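Local coordinates for alpha-glucosidase ([Eubacterium] rectale, PDB 6PNR), which probably hydrolyses alpha-linked sulfoquinovose glycosides as a family 31 sulfoquinovosidase, here caught with an aza-sugar inhibitor in its active site, at residues A[178-184]-A[206-212]; A[1-5]-A[83-88]; A[184-190]-A[201-205]; A[445-449]-A[481-485]. All coordinates share one frame; numbering follows the deposited sequence.

Contact 1: A[178-184]-A[206-212]; sequences YYLHVDS and PKQIRIE
Y179 runs alongside E212 on the neighbouring strand and ends on two charged side chains, E212 and R210, a compact instance of a tyrosine fixing an ion pair on a sheet. Its ring leaves the backbone between N and the carbonyl carbon (chi1 81°), which brings it beside E212. Along that course CD2 passes the E212 backbone O, CE2 rests 3.4 Å from E212 CB, and OH gives its proton to E212 OE1 at 2.7 Å. The same OH accepts from R210 NE at 3.1 Å, the donor pointing at it in the guanidinium plane. R210 NH2 closes the triangle with a salt bridge to E212 OE1 (3.2 Å), meeting it from above the carboxylate plane. OE1 thus takes two donors, which should favour its charged form, and R210 also makes a cation-pi contact with Y227 of helix 217-228.

The opposite face, here L180, V182, I209 and I211, is apolar. L180 CG packs against I209 CG2, its CD1 meets I211 CD1, and V182 CG1 touches P206 CB at 3.7 Å. Backbone bonds pair Y179 with E212 and H181 with R210, and D183 N reaches Q208 O at 2.9 Å. D183 centres an inverse gamma turn, where a water bridges its O to K207 N and NZ. The pairing is that of adjacent antiparallel strands in the large N-terminal beta-sheet of this GH31 enzyme, with Y179, H181, R210 and E212 on the face toward helix 217-228 and aliphatic side chains on the other.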
# COMPACT_ATOMS: atom_id res chain seq x y z
N TYR A 178 -4.91 32.53 7.65
CA TYR A 178 -6.16 32.11 8.26
C TYR A 178 -5.98 30.69 8.78
O TYR A 178 -5.07 29.97 8.36
CB TYR A 178 -7.34 32.17 7.26
CG TYR A 178 -7.30 31.14 6.12
CD1 TYR A 178 -7.74 29.84 6.32
CD2 TYR A 178 -6.84 31.48 4.85
CE1 TYR A 178 -7.70 28.90 5.31
CE2 TYR A 178 -6.81 30.55 3.83
CZ TYR A 178 -7.24 29.26 4.07
OH TYR A 178 -7.21 28.31 3.06
N TYR A 179 -6.84 30.31 9.72
CA TYR A 179 -7.02 28.90 10.05
C TYR A 179 -8.44 28.52 9.71
O TYR A 179 -9.35 29.36 9.71
CB TYR A 179 -6.72 28.59 11.54
CG TYR A 179 -7.82 28.90 12.53
CD1 TYR A 179 -8.80 27.95 12.84
CD2 TYR A 179 -7.85 30.11 13.20
CE1 TYR A 179 -9.80 28.23 13.76
CE2 TYR A 179 -8.83 30.39 14.13
CZ TYR A 179 -9.81 29.47 14.40
OH TYR A 179 -10.79 29.77 15.32
N LEU A 180 -8.63 27.24 9.40
CA LEU A 180 -9.93 26.69 9.06
C LEU A 180 -10.13 25.44 9.90
O LEU A 180 -9.24 24.59 9.96
CB LEU A 180 -10.04 26.37 7.56
CG LEU A 180 -11.35 25.81 6.99
CD1 LEU A 180 -11.42 26.08 5.50
CD2 LEU A 180 -11.51 24.33 7.24
N HIS A 181 -11.29 25.34 10.52
CA HIS A 181 -11.65 24.20 11.35
C HIS A 181 -12.95 23.60 10.84
O HIS A 181 -13.90 24.33 10.55
CB HIS A 181 -11.83 24.61 12.82
CG HIS A 181 -12.28 23.48 13.69
ND1 HIS A 181 -11.52 22.34 13.85
CD2 HIS A 181 -13.41 23.29 14.42
CE1 HIS A 181 -12.16 21.50 14.66
NE2 HIS A 181 -13.31 22.06 15.02
N VAL A 182 -12.98 22.27 10.72
CA VAL A 182 -14.21 21.55 10.41
C VAL A 182 -14.73 20.96 11.72
O VAL A 182 -14.06 20.13 12.34
CB VAL A 182 -13.98 20.44 9.36
CG1 VAL A 182 -15.30 19.73 9.03
CG2 VAL A 182 -13.33 21.01 8.10
N ASP A 183 -15.94 21.37 12.11
CA ASP A 183 -16.53 20.99 13.39
C ASP A 183 -17.14 19.60 13.26
O ASP A 183 -18.36 19.42 13.15
CB ASP A 183 -17.55 22.02 13.83
CG ASP A 183 -18.05 21.81 15.26
OD1 ASP A 183 -17.63 20.82 15.91
OD2 ASP A 183 -18.85 22.64 15.74
N SER A 184 -16.28 18.59 13.27
CA SER A 184 -16.73 17.21 13.14
C SER A 184 -15.66 16.30 13.73
O SER A 184 -14.47 16.59 13.63
CB SER A 184 -16.98 16.85 11.67
OG SER A 184 -17.23 15.45 11.53
N PRO A 206 -20.72 17.95 7.80
CA PRO A 206 -20.28 18.57 9.05
C PRO A 206 -21.23 19.67 9.49
O PRO A 206 -21.82 20.37 8.67
CB PRO A 206 -18.91 19.14 8.68
CG PRO A 206 -19.05 19.49 7.24
CD PRO A 206 -19.94 18.42 6.64
N LYS A 207 -21.35 19.82 10.81
CA LYS A 207 -22.21 20.87 11.36
C LYS A 207 -21.79 22.24 10.87
O LYS A 207 -22.63 23.08 10.53
CB LYS A 207 -22.18 20.85 12.89
CG LYS A 207 -23.08 19.80 13.52
CD LYS A 207 -23.01 19.85 15.05
CE LYS A 207 -21.73 19.21 15.60
NZ LYS A 207 -21.66 17.73 15.36
N GLN A 208 -20.49 22.50 10.80
CA GLN A 208 -20.02 23.86 10.59
C GLN A 208 -18.57 23.83 10.16
O GLN A 208 -17.79 22.97 10.57
CB GLN A 208 -20.16 24.69 11.88
CG GLN A 208 -19.67 26.11 11.77
CD GLN A 208 -19.62 26.82 13.12
OE1 GLN A 208 -18.57 26.88 13.77
NE2 GLN A 208 -20.76 27.35 13.55
N ILE A 209 -18.22 24.79 9.31
CA ILE A 209 -16.83 25.10 9.01
C ILE A 209 -16.57 26.52 9.48
O ILE A 209 -17.39 27.42 9.26
CB ILE A 209 -16.52 24.93 7.51
CG1 ILE A 209 -16.52 23.43 7.16
CG2 ILE A 209 -15.17 25.60 7.15
CD1 ILE A 209 -16.30 23.10 5.69
N ARG A 210 -15.44 26.71 10.17
CA ARG A 210 -15.06 27.96 10.80
C ARG A 210 -13.77 28.45 10.16
O ARG A 210 -12.83 27.67 9.98
CB ARG A 210 -14.90 27.76 12.30
CG ARG A 210 -14.50 28.98 13.07
CD ARG A 210 -14.33 28.63 14.54
NE ARG A 210 -13.86 29.79 15.27
CZ ARG A 210 -14.67 30.61 15.93
NH1 ARG A 210 -15.97 30.37 15.96
NH2 ARG A 210 -14.16 31.67 16.57
N ILE A 211 -13.74 29.72 9.79
CA ILE A 211 -12.57 30.33 9.16
C ILE A 211 -12.28 31.64 9.88
O ILE A 211 -13.18 32.48 10.03
CB ILE A 211 -12.78 30.58 7.66
CG1 ILE A 211 -13.27 29.32 6.95
CG2 ILE A 211 -11.50 31.10 7.04
CD1 ILE A 211 -13.48 29.51 5.44
N GLU A 212 -11.04 31.83 10.30
CA GLU A 212 -10.69 33.02 11.06
C GLU A 212 -9.32 33.51 10.63
O GLU A 212 -8.38 32.71 10.53
CB GLU A 212 -10.75 32.70 12.56
CG GLU A 212 -10.56 33.87 13.47
CD GLU A 212 -11.14 33.63 14.87
OE1 GLU A 212 -11.39 32.45 15.25
OE2 GLU A 212 -11.37 34.63 15.58
O HOH W 1 -20.43 17.81 12.67

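Contact 2: A[1-5]-A[83-88]; sequences MQIKV and CDENLC
M1 folds its side chain against the C83-C88 disulfide, so that the very start of the chain rests on a cross-linked turn. The methyl end does most of the touching: CE sits 3.5 Å from C88 SG and 3.2 Å from N86 O, while SD also faces C88 SG at 3.9 Å. A bend at the last torsion (chi3 -73°) turns CE in toward the backbone of residues 86-88. On the other sulfur, I3 CD1 packs 3.7 Å from C83 SG, so the two side chains from segment 1-5 divide the disulfide between them. The polar link is slight, a weak hydrogen bond from the terminal M1 N to E85 O at 3.2 Å.

Behind this first shell, the bond of 2.0 Å between C83 SG and C88 SG joins the two ends of the turn, and D84 N bonds to L87 O at 2.7 Å across it. C88 is held in turn by backbone bonding to I211 of strand 208-213, whose carbonyl O lies close to M1 CE. Within its own small sheet, Q2 pairs with F13 of strand 10-14 through the backbone. The arrangement is a disulfide-bridged beta-hairpin turn, between strands 77-83 and 87-94, met at the protein surface by the edge strand of a small three-stranded antiparallel sheet.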
# COMPACT_ATOMS: atom_id res chain seq x y z
N MET A 1 -12.66 39.81 6.30
CA MET A 1 -13.05 38.88 5.25
C MET A 1 -14.33 39.33 4.55
O MET A 1 -15.37 39.50 5.20
CB MET A 1 -13.24 37.48 5.83
CG MET A 1 -11.95 36.76 6.16
SD MET A 1 -12.26 35.08 6.73
CE MET A 1 -12.91 35.41 8.34
N GLN A 2 -14.25 39.51 3.24
CA GLN A 2 -15.35 40.05 2.45
C GLN A 2 -15.98 38.97 1.57
O GLN A 2 -15.28 38.11 1.02
CB GLN A 2 -14.88 41.22 1.58
CG GLN A 2 -13.86 40.85 0.51
CD GLN A 2 -13.43 42.03 -0.34
OE1 GLN A 2 -13.74 43.19 -0.03
NE2 GLN A 2 -12.71 41.75 -1.43
N ILE A 3 -17.30 39.02 1.46
CA ILE A 3 -18.08 38.11 0.64
C ILE A 3 -18.46 38.82 -0.65
O ILE A 3 -18.81 40.01 -0.64
CB ILE A 3 -19.35 37.64 1.38
CG1 ILE A 3 -18.98 36.80 2.60
CG2 ILE A 3 -20.30 36.90 0.44
CD1 ILE A 3 -20.19 36.24 3.33
N LYS A 4 -18.36 38.11 -1.77
CA LYS A 4 -19.01 38.49 -3.02
C LYS A 4 -19.95 37.37 -3.40
O LYS A 4 -19.55 36.20 -3.42
CB LYS A 4 -18.00 38.75 -4.14
CG LYS A 4 -17.10 39.96 -3.91
CD LYS A 4 -16.10 40.10 -5.03
CE LYS A 4 -15.15 41.26 -4.78
NZ LYS A 4 -14.08 41.32 -5.83
N VAL A 5 -21.20 37.71 -3.69
CA VAL A 5 -22.18 36.68 -4.01
C VAL A 5 -23.25 37.27 -4.93
O VAL A 5 -23.75 38.37 -4.69
CB VAL A 5 -22.81 36.07 -2.74
CG1 VAL A 5 -23.35 37.17 -1.84
CG2 VAL A 5 -23.88 35.06 -3.10
N CYS A 83 -20.32 36.37 8.54
CA CYS A 83 -18.94 36.86 8.57
C CYS A 83 -18.80 38.11 9.42
O CYS A 83 -19.77 38.82 9.70
CB CYS A 83 -18.42 37.14 7.16
SG CYS A 83 -18.00 35.63 6.24
N ASP A 84 -17.56 38.33 9.86
CA ASP A 84 -17.10 39.52 10.58
C ASP A 84 -15.85 40.06 9.89
O ASP A 84 -15.50 39.61 8.79
CB ASP A 84 -16.78 39.21 12.04
CG ASP A 84 -18.00 38.79 12.84
OD1 ASP A 84 -19.13 39.07 12.38
OD2 ASP A 84 -17.83 38.17 13.92
N GLU A 85 -15.16 40.99 10.55
CA GLU A 85 -13.87 41.43 10.03
C GLU A 85 -12.81 40.33 10.14
O GLU A 85 -11.83 40.36 9.39
CB GLU A 85 -13.40 42.69 10.77
CG GLU A 85 -12.31 43.48 10.03
CD GLU A 85 -11.24 44.04 10.96
OE1 GLU A 85 -10.70 43.27 11.78
OE2 GLU A 85 -10.94 45.26 10.87
N ASN A 86 -12.99 39.38 11.06
CA ASN A 86 -12.00 38.32 11.24
C ASN A 86 -12.57 36.91 11.28
O ASN A 86 -11.77 35.96 11.26
CB ASN A 86 -11.19 38.55 12.52
CG ASN A 86 -10.38 39.83 12.48
OD1 ASN A 86 -10.60 40.73 13.28
ND2 ASN A 86 -9.43 39.91 11.56
N LEU A 87 -13.89 36.73 11.33
CA LEU A 87 -14.47 35.41 11.55
C LEU A 87 -15.58 35.14 10.55
O LEU A 87 -16.46 35.97 10.36
CB LEU A 87 -15.03 35.28 12.97
CG LEU A 87 -15.79 33.98 13.28
CD1 LEU A 87 -14.87 32.76 13.15
CD2 LEU A 87 -16.41 34.05 14.67
N CYS A 88 -15.55 33.96 9.93
CA CYS A 88 -16.65 33.48 9.10
C CYS A 88 -17.02 32.07 9.53
O CYS A 88 -16.14 31.22 9.70
CB CYS A 88 -16.29 33.48 7.61
SG CYS A 88 -16.12 35.12 6.86

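Contact 3: A[184-190]-A[201-205]; sequences STAYADF and QIWEV
Y187 and W203 carry the aromatic part of this contact, a stacked pair at the end of a beta-hairpin. The tyrosine ring lies over the indole: the centroids of the Y187 ring and the six-membered ring of W203 are 4.0 Å apart, with planes inclined by 29°, and the tilt brings one edge down, so that Y187 CD1 comes within 3.3 Å of W203 CE2. With CG opposite the backbone N (chi1 -179°), Y187 runs alongside the tryptophan in the same direction.

Hydrogen bonds frame the stack. W203 N bonds to Y187 O, and D189 and Q201 form a hydrogen-bonded antiparallel pair whose D189 N to Q201 O distance is 2.8 Å. In its ring plane W203 NE1 gives to Q201 OE1 at 2.9 Å, which ties down the rotation of the indole; the oxygen is approached from above its carbonyl plane. S184 OG donates to E204 OE2 at 2.6 Å and accepts from A186 N, making an ST turn, while a water bridges that carboxylate oxygen to T185 N.

Apolar contacts are few and centre on I202. Its CD1 touches both A188 CB (3.8 Å) and F190 CE1 (4.0 Å), and A186 CB lies near its CG2.

Around the hairpin of strands 188-194 and 197-202, strand 130-133 pairs on one side and strand 101-107 on the other. Helix 408-429 reaches A186, W203 and E204, while strand 44-56 meets the stacked aromatics through I47.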
# COMPACT_ATOMS: atom_id res chain seq x y z
N SER A 184 -16.28 18.59 13.27
CA SER A 184 -16.73 17.21 13.14
C SER A 184 -15.66 16.30 13.73
O SER A 184 -14.47 16.59 13.63
CB SER A 184 -16.98 16.85 11.67
OG SER A 184 -17.23 15.45 11.53
N THR A 185 -16.09 15.20 14.34
CA THR A 185 -15.15 14.17 14.75
C THR A 185 -15.26 12.93 13.88
O THR A 185 -14.74 11.87 14.25
CB THR A 185 -15.32 13.81 16.23
OG1 THR A 185 -16.56 13.13 16.43
CG2 THR A 185 -15.27 15.07 17.11
N ALA A 186 -15.92 13.04 12.72
CA ALA A 186 -15.94 11.93 11.78
C ALA A 186 -14.54 11.71 11.21
O ALA A 186 -13.65 12.55 11.34
CB ALA A 186 -16.93 12.21 10.65
N TYR A 187 -14.35 10.54 10.60
CA TYR A 187 -13.19 10.37 9.72
C TYR A 187 -13.15 11.51 8.73
O TYR A 187 -14.18 11.91 8.18
CB TYR A 187 -13.27 9.03 8.98
CG TYR A 187 -12.10 8.75 8.06
CD1 TYR A 187 -12.04 9.29 6.77
CD2 TYR A 187 -11.04 7.95 8.48
CE1 TYR A 187 -10.96 9.03 5.92
CE2 TYR A 187 -9.96 7.67 7.64
CZ TYR A 187 -9.93 8.21 6.36
OH TYR A 187 -8.86 7.95 5.53
N ALA A 188 -11.96 12.06 8.50
CA ALA A 188 -11.77 13.06 7.47
C ALA A 188 -10.47 12.76 6.74
O ALA A 188 -9.65 11.95 7.18
CB ALA A 188 -11.76 14.48 8.04
N ASP A 189 -10.28 13.43 5.60
CA ASP A 189 -9.04 13.33 4.83
C ASP A 189 -8.80 14.68 4.18
O ASP A 189 -9.51 15.05 3.24
CB ASP A 189 -9.13 12.20 3.79
CG ASP A 189 -7.80 11.93 3.08
OD1 ASP A 189 -6.86 12.73 3.21
OD2 ASP A 189 -7.70 10.88 2.40
N PHE A 190 -7.79 15.41 4.67
CA PHE A 190 -7.48 16.75 4.18
C PHE A 190 -6.44 16.62 3.08
O PHE A 190 -5.29 16.23 3.33
CB PHE A 190 -6.97 17.65 5.32
CG PHE A 190 -8.06 18.17 6.23
CD1 PHE A 190 -9.26 17.49 6.38
CD2 PHE A 190 -7.89 19.37 6.91
CE1 PHE A 190 -10.26 17.97 7.21
CE2 PHE A 190 -8.89 19.86 7.75
CZ PHE A 190 -10.07 19.17 7.89
N GLN A 201 -12.22 16.18 2.74
CA GLN A 201 -13.19 15.09 2.70
C GLN A 201 -13.64 14.75 4.11
O GLN A 201 -12.81 14.53 4.99
CB GLN A 201 -12.60 13.86 2.02
CG GLN A 201 -13.56 12.67 2.00
CD GLN A 201 -12.95 11.38 1.44
OE1 GLN A 201 -13.58 10.32 1.48
NE2 GLN A 201 -11.74 11.48 0.91
N ILE A 202 -14.96 14.70 4.33
CA ILE A 202 -15.55 14.40 5.64
C ILE A 202 -16.54 13.26 5.47
O ILE A 202 -17.32 13.25 4.52
CB ILE A 202 -16.26 15.64 6.24
CG1 ILE A 202 -15.49 16.93 5.98
CG2 ILE A 202 -16.46 15.45 7.74
CD1 ILE A 202 -14.16 17.05 6.70
N TRP A 203 -16.53 12.31 6.41
CA TRP A 203 -17.45 11.16 6.28
C TRP A 203 -18.77 11.40 7.01
O TRP A 203 -19.36 10.49 7.62
CB TRP A 203 -16.78 9.87 6.77
CG TRP A 203 -15.76 9.37 5.78
CD1 TRP A 203 -15.31 10.02 4.66
CD2 TRP A 203 -15.09 8.10 5.81
NE1 TRP A 203 -14.38 9.23 4.01
CE2 TRP A 203 -14.23 8.05 4.69
CE3 TRP A 203 -15.12 7.01 6.68
CZ2 TRP A 203 -13.41 6.96 4.42
CZ3 TRP A 203 -14.29 5.92 6.41
CH2 TRP A 203 -13.45 5.90 5.29
N GLU A 204 -19.24 12.64 6.93
CA GLU A 204 -20.57 13.09 7.32
C GLU A 204 -20.73 14.49 6.76
O GLU A 204 -19.75 15.12 6.36
CB GLU A 204 -20.76 13.09 8.84
CG GLU A 204 -20.14 14.32 9.52
CD GLU A 204 -20.44 14.38 11.00
OE1 GLU A 204 -21.33 13.62 11.46
OE2 GLU A 204 -19.79 15.17 11.71
N VAL A 205 -21.96 14.98 6.75
CA VAL A 205 -22.15 16.41 6.51
C VAL A 205 -21.77 17.13 7.79
O VAL A 205 -22.44 16.96 8.82
CB VAL A 205 -23.60 16.73 6.09
CG1 VAL A 205 -23.78 18.22 5.93
CG2 VAL A 205 -23.96 15.98 4.79
O HOH W 2 -18.83 14.96 14.36
O HOH W 3 -9.64 13.58 0.62

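Contact 4: A[445-449]-A[481-485]; sequences AGSQK and MMGCG
This is a buried contact between a helix start and a helix end, both within the family 31 TIM-barrel domain: short helix 447-450 begins beside the loop that leaves helix 469-481. A single side chain, Q448, does nearly all the joining. Its chain folds at chi2 (79°), curling the amide back so that its two ends serve backbone groups of different segments. NE2 gives a hydrogen to M482 O at 2.7 Å, nearly within the amide plane though tilted from the plane of the M482 carbonyl, and with an N-H...O angle of 161°. OE1, on the other end, accepts in its carbonyl plane from G446 N at 3.0 Å, tying the side chain to the N-cap residue of its own helix. Q169 provides a further partner for NE2, so the amide is gripped from three places.

The methylene part of Q448 is also in use: CG lies 3.6 Å from G483 O and 3.9 Å from C484 SG. C484 SG further approaches S447, whose own hydroxyl turns to the backbone N of G444. G483 adopts positive phi (92°) and completes a Schellman motif, its backbone lying close to Q448 CG. Outside the pair, Q231 bonds to G483 O and Q448 O.

The chemistry implies that one buried amide satisfies a carbonyl at one helix end and an N-H at another helix start, with its orientation fixed because donor and acceptor cannot be interchanged.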
# COMPACT_ATOMS: atom_id res chain seq x y z
N ALA A 445 -9.79 18.05 18.76
CA ALA A 445 -10.23 19.43 18.96
C ALA A 445 -10.80 19.57 20.37
O ALA A 445 -11.72 18.84 20.75
CB ALA A 445 -11.26 19.81 17.91
N GLY A 446 -10.23 20.48 21.15
CA GLY A 446 -10.55 20.63 22.56
C GLY A 446 -9.43 20.21 23.49
O GLY A 446 -9.43 20.62 24.66
N SER A 447 -8.47 19.44 22.99
CA SER A 447 -7.30 19.12 23.81
C SER A 447 -6.56 20.38 24.23
O SER A 447 -5.83 20.35 25.23
CB SER A 447 -6.34 18.20 23.05
OG SER A 447 -6.92 16.92 22.92
N GLN A 448 -6.73 21.47 23.49
CA GLN A 448 -6.10 22.74 23.85
C GLN A 448 -6.52 23.20 25.23
O GLN A 448 -5.73 23.82 25.95
CB GLN A 448 -6.45 23.81 22.81
CG GLN A 448 -5.88 23.58 21.38
CD GLN A 448 -6.68 22.56 20.57
OE1 GLN A 448 -7.64 21.97 21.06
NE2 GLN A 448 -6.30 22.37 19.31
N LYS A 449 -7.77 22.92 25.62
CA LYS A 449 -8.27 23.25 26.95
C LYS A 449 -8.01 22.13 27.96
O LYS A 449 -7.52 22.40 29.07
CB LYS A 449 -9.78 23.52 26.92
CG LYS A 449 -10.34 23.82 28.32
CD LYS A 449 -11.84 24.10 28.37
CE LYS A 449 -12.26 24.45 29.81
NZ LYS A 449 -13.73 24.70 29.96
N MET A 481 1.09 24.87 16.34
CA MET A 481 0.26 25.62 15.41
C MET A 481 -1.22 25.32 15.61
O MET A 481 -2.07 26.11 15.18
CB MET A 481 0.69 25.34 13.96
CG MET A 481 2.06 25.90 13.58
SD MET A 481 2.18 27.71 13.84
CE MET A 481 0.90 28.28 12.73
N MET A 482 -1.55 24.20 16.26
CA MET A 482 -2.93 23.88 16.61
C MET A 482 -3.35 24.43 17.97
O MET A 482 -4.48 24.20 18.38
CB MET A 482 -3.13 22.36 16.61
CG MET A 482 -2.79 21.72 15.29
SD MET A 482 -4.08 21.97 14.04
CE MET A 482 -3.60 23.54 13.28
N GLY A 483 -2.47 25.15 18.67
CA GLY A 483 -2.81 25.69 19.97
C GLY A 483 -2.46 24.81 21.16
O GLY A 483 -2.82 25.16 22.29
N CYS A 484 -1.78 23.67 20.95
CA CYS A 484 -1.24 22.87 22.04
C CYS A 484 0.22 23.28 22.19
O CYS A 484 1.11 22.75 21.51
CB CYS A 484 -1.40 21.37 21.77
SG CYS A 484 -3.12 20.82 21.92
N GLY A 485 0.46 24.24 23.08
CA GLY A 485 1.74 24.92 23.22
C GLY A 485 2.71 24.32 24.20
O GLY A 485 3.84 24.82 24.31

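In the fold
Along the chain, contact 2 closes first, contact 3 is nested within the loop closed by contact 1, and contact 4 follows. Contacts 1 and 2 share the eight-stranded antiparallel sheet, where strands 208-213 and 87-94 are neighbours; the centres of the two contacts are 14 Å apart. Contact 3 belongs to the six-stranded sheet, yet its centre is 11 Å from that of contact 1: V182 packs on I202 and F190, so the two sheets meet face to face. Contact 4, in the TIM-barrel domain, touches contact 1 where H181 meets A445. Contact 1 is therefore the hub, linking the N-terminal beta region to the barrel domain that carries the inhibitor site, while contact 2 lies at the periphery, about 25 Å from contact 4 between centres.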